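Local coordinates for protein adenylate kinase (Thermus thermophilus, PDB 3CM0) that probably catalyses the reversible transfer of the terminal phosphate of ATP to AMP, giving two ADP, and so serves cellular energy homeostasis, at residues A25-F30 / E175-I180. Numbering follows the deposited sequence.
Sequences AQELGF and EVYARI
In the CORE domain of this P-loop kinase, the last turn of helix 17-28, the helix that follows the phosphate-binding loop, faces the C-terminal helix 173-184, and between segments 25-30 and 175-180 a single side-chain pair, E27 and Y177, makes the contact. The backbones stand well apart, with the CA atoms of E27 and Y177 at 11.1 Å, so the two side chains span the gap from opposite directions. The two segments bury 106 Å² between them, both sides summed, consistent with a contact made by one pair of side chains. Y177 sends its ring across the gap with CG anti to the backbone N (chi1 -174°), and its hydroxyl OH donates a hydrogen bond to E27 OE1 at 2.6 Å. The bond reaches OE1 steeply from above the carboxylate, 64° out of its plane, and the carboxylate and ring planes are turned 78° against each other. Beside the bond, OE1 of E27 also lies 3.2 Å from CE2 of Y177, while the aliphatic CB of E27 comes within 3.5 Å of the same OH. The second oxygen, OE2, forms a salt bridge with R23, which also makes a cation-pi contact with Y177; L24 and Q20 add packing against the tyrosine from the same helix. A phenylalanine in place of Y177 would probably retain much of the ring packing but leave E27 OE1 without its hydroxyl donor. With the hydroxyl of Y177 donating to OE1 and R23 paired with OE2, E27 is held through both carboxylate oxygens, an environment likely to favour its ionised form.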
ATOM      1  N   ALA A  25       9.024  -8.648  -0.017  1.00 17.62           N
ATOM      2  CA  ALA A  25      10.116  -7.717  -0.352  1.00 19.31           C
ATOM      3  C   ALA A  25      11.447  -8.321   0.024  1.00 27.50           C
ATOM      4  O   ALA A  25      12.344  -8.443  -0.808  1.00 23.63           O
ATOM      5  CB  ALA A  25       9.931  -6.397   0.390  1.00 25.62           C
ATOM      6  N   GLN A  26      11.552  -8.694   1.293  1.00 29.25           N
ATOM      7  CA  GLN A  26      12.772  -9.288   1.840  1.00 28.09           C
ATOM      8  C   GLN A  26      13.184 -10.591   1.146  1.00 28.85           C
ATOM      9  O   GLN A  26      14.371 -10.812   0.877  1.00 31.21           O
ATOM     10  CB  GLN A  26      12.593  -9.521   3.342  1.00 35.44           C
ATOM     11  CG  GLN A  26      12.418  -8.230   4.152  1.00 45.17           C
ATOM     12  CD  GLN A  26      12.239  -8.476   5.645  1.00 57.68           C
ATOM     13  OE1 GLN A  26      13.040  -9.170   6.270  1.00 69.28           O
ATOM     14  NE2 GLN A  26      11.195  -7.895   6.225  1.00 42.99           N
ATOM     15  N   GLU A  27      12.223 -11.456   0.845  1.00 24.64           N
ATOM     16  CA  GLU A  27      12.539 -12.716   0.207  1.00 24.76           C
ATOM     17  C   GLU A  27      12.869 -12.683  -1.268  1.00 32.43           C
ATOM     18  O   GLU A  27      13.751 -13.406  -1.711  1.00 33.13           O
ATOM     19  CB  GLU A  27      11.416 -13.730   0.432  1.00 30.04           C
ATOM     20  CG  GLU A  27      11.222 -14.060   1.892  1.00 38.09           C
ATOM     21  CD  GLU A  27      10.336 -15.281   2.109  1.00 40.44           C
ATOM     22  OE1 GLU A  27       9.850 -15.865   1.119  1.00 39.37           O
ATOM     23  OE2 GLU A  27      10.136 -15.649   3.281  1.00 32.12           O
ATOM     24  N   LEU A  28      12.196 -11.846  -2.046  1.00 23.03           N
ATOM     25  CA  LEU A  28      12.480 -11.853  -3.476  1.00 22.39           C
ATOM     26  C   LEU A  28      13.286 -10.675  -4.037  1.00 17.36           C
ATOM     27  O   LEU A  28      13.508 -10.599  -5.256  1.00 26.60           O
ATOM     28  CB  LEU A  28      11.173 -12.004  -4.266  1.00 24.19           C
ATOM     29  CG  LEU A  28      10.376 -13.276  -3.985  1.00 30.24           C
ATOM     30  CD1 LEU A  28       9.277 -13.372  -5.011  1.00 27.64           C
ATOM     31  CD2 LEU A  28      11.257 -14.517  -4.060  1.00 33.89           C
ATOM     32  N   GLY A  29      13.708  -9.782  -3.166  1.00 18.03           N
ATOM     33  CA  GLY A  29      14.509  -8.647  -3.589  1.00 23.29           C
ATOM     34  C   GLY A  29      13.748  -7.467  -4.175  1.00 21.89           C
ATOM     35  O   GLY A  29      14.227  -6.821  -5.102  1.00 24.18           O
ATOM     36  N   PHE A  30      12.545  -7.205  -3.669  1.00 23.19           N
ATOM     37  CA  PHE A  30      11.773  -6.050  -4.150  1.00 24.72           C
ATOM     38  C   PHE A  30      12.053  -4.920  -3.177  1.00 23.39           C
ATOM     39  O   PHE A  30      12.192  -5.160  -1.973  1.00 19.94           O
ATOM     40  CB  PHE A  30      10.246  -6.310  -4.105  1.00 19.79           C
ATOM     41  CG  PHE A  30       9.732  -7.187  -5.199  1.00 19.00           C
ATOM     42  CD1 PHE A  30       9.014  -6.636  -6.269  1.00 15.16           C
ATOM     43  CD2 PHE A  30       9.960  -8.562  -5.185  1.00 25.64           C
ATOM     44  CE1 PHE A  30       8.520  -7.436  -7.301  1.00 16.31           C
ATOM     45  CE2 PHE A  30       9.475  -9.383  -6.213  1.00 27.98           C
ATOM     46  CZ  PHE A  30       8.753  -8.815  -7.282  1.00 32.76           C
ATOM     47  N   GLU A 175       0.482 -19.408   5.424  1.00 21.41           N
ATOM     48  CA  GLU A 175      -0.552 -19.821   4.470  1.00 18.28           C
ATOM     49  C   GLU A 175      -0.949 -18.668   3.544  1.00 17.45           C
ATOM     50  O   GLU A 175      -1.113 -18.857   2.343  1.00 18.83           O
ATOM     51  CB  GLU A 175      -1.811 -20.304   5.190  1.00 16.95           C
ATOM     52  CG  GLU A 175      -1.513 -21.492   6.128  1.00 24.92           C
ATOM     53  CD  GLU A 175      -2.735 -21.967   6.904  1.00 24.28           C
ATOM     54  OE1 GLU A 175      -3.410 -21.153   7.564  1.00 20.74           O
ATOM     55  OE2 GLU A 175      -3.011 -23.185   6.867  1.00 31.97           O
ATOM     56  N   VAL A 176      -1.131 -17.495   4.118  1.00 17.52           N
ATOM     57  CA  VAL A 176      -1.521 -16.336   3.297  1.00 14.16           C
ATOM     58  C   VAL A 176      -0.366 -15.994   2.333  1.00 13.82           C
ATOM     59  O   VAL A 176      -0.569 -15.716   1.133  1.00 14.84           O
ATOM     60  CB  VAL A 176      -1.838 -15.147   4.207  1.00 13.12           C
ATOM     61  CG1 VAL A 176      -2.145 -13.883   3.338  1.00 14.28           C
ATOM     62  CG2 VAL A 176      -3.064 -15.491   5.075  1.00 14.86           C
ATOM     63  N   TYR A 177       0.861 -16.046   2.845  1.00 15.73           N
ATOM     64  CA  TYR A 177       2.030 -15.773   2.004  1.00 18.59           C
ATOM     65  C   TYR A 177       2.097 -16.723   0.807  1.00 16.70           C
ATOM     66  O   TYR A 177       2.369 -16.316  -0.340  1.00 17.81           O
ATOM     67  CB  TYR A 177       3.293 -15.899   2.843  1.00 19.41           C
ATOM     68  CG  TYR A 177       4.547 -15.493   2.111  1.00 22.84           C
ATOM     69  CD1 TYR A 177       4.745 -14.160   1.719  1.00 24.96           C
ATOM     70  CD2 TYR A 177       5.531 -16.425   1.809  1.00 22.84           C
ATOM     71  CE1 TYR A 177       5.897 -13.776   1.048  1.00 30.21           C
ATOM     72  CE2 TYR A 177       6.703 -16.042   1.129  1.00 28.10           C
ATOM     73  CZ  TYR A 177       6.872 -14.719   0.759  1.00 31.29           C
ATOM     74  OH  TYR A 177       8.019 -14.325   0.103  1.00 25.84           O
ATOM     75  N   ALA A 178       1.849 -18.011   1.052  1.00 18.79           N
ATOM     76  CA  ALA A 178       1.865 -18.980  -0.037  1.00 18.89           C
ATOM     77  C   ALA A 178       0.813 -18.630  -1.087  1.00 17.05           C
ATOM     78  O   ALA A 178       1.041 -18.790  -2.289  1.00 17.37           O
ATOM     79  CB  ALA A 178       1.593 -20.426   0.499  1.00 21.44           C
ATOM     80  N   ARG A 179      -0.361 -18.194  -0.641  1.00 14.68           N
ATOM     81  CA  ARG A 179      -1.414 -17.839  -1.586  1.00 15.32           C
ATOM     82  C   ARG A 179      -1.027 -16.614  -2.399  1.00 16.03           C
ATOM     83  O   ARG A 179      -1.332 -16.530  -3.593  1.00 15.77           O
ATOM     84  CB  ARG A 179      -2.736 -17.560  -0.848  1.00 16.29           C
ATOM     85  CG  ARG A 179      -3.326 -18.810  -0.169  1.00 16.98           C
ATOM     86  CD  ARG A 179      -4.446 -18.420   0.832  1.00 25.04           C
ATOM     87  NE  ARG A 179      -4.930 -19.579   1.590  1.00 22.54           N
ATOM     88  CZ  ARG A 179      -5.510 -19.518   2.784  1.00 23.98           C
ATOM     89  NH1 ARG A 179      -5.693 -18.346   3.407  1.00 18.73           N
ATOM     90  NH2 ARG A 179      -5.944 -20.644   3.348  1.00 18.83           N
ATOM     91  N   ILE A 180      -0.379 -15.653  -1.758  1.00 14.35           N
ATOM     92  CA  ILE A 180       0.037 -14.445  -2.495  1.00 14.00           C
ATOM     93  C   ILE A 180       1.064 -14.832  -3.583  1.00 18.39           C
ATOM     94  O   ILE A 180       0.967 -14.391  -4.734  1.00 15.14           O
ATOM     95  CB  ILE A 180       0.669 -13.422  -1.530  1.00 14.48           C
ATOM     96  CG1 ILE A 180      -0.420 -12.811  -0.669  1.00 11.29           C
ATOM     97  CG2 ILE A 180       1.493 -12.338  -2.322  1.00 14.65           C
ATOM     98  CD1 ILE A 180       0.097 -12.099   0.580  1.00 14.43           C
TER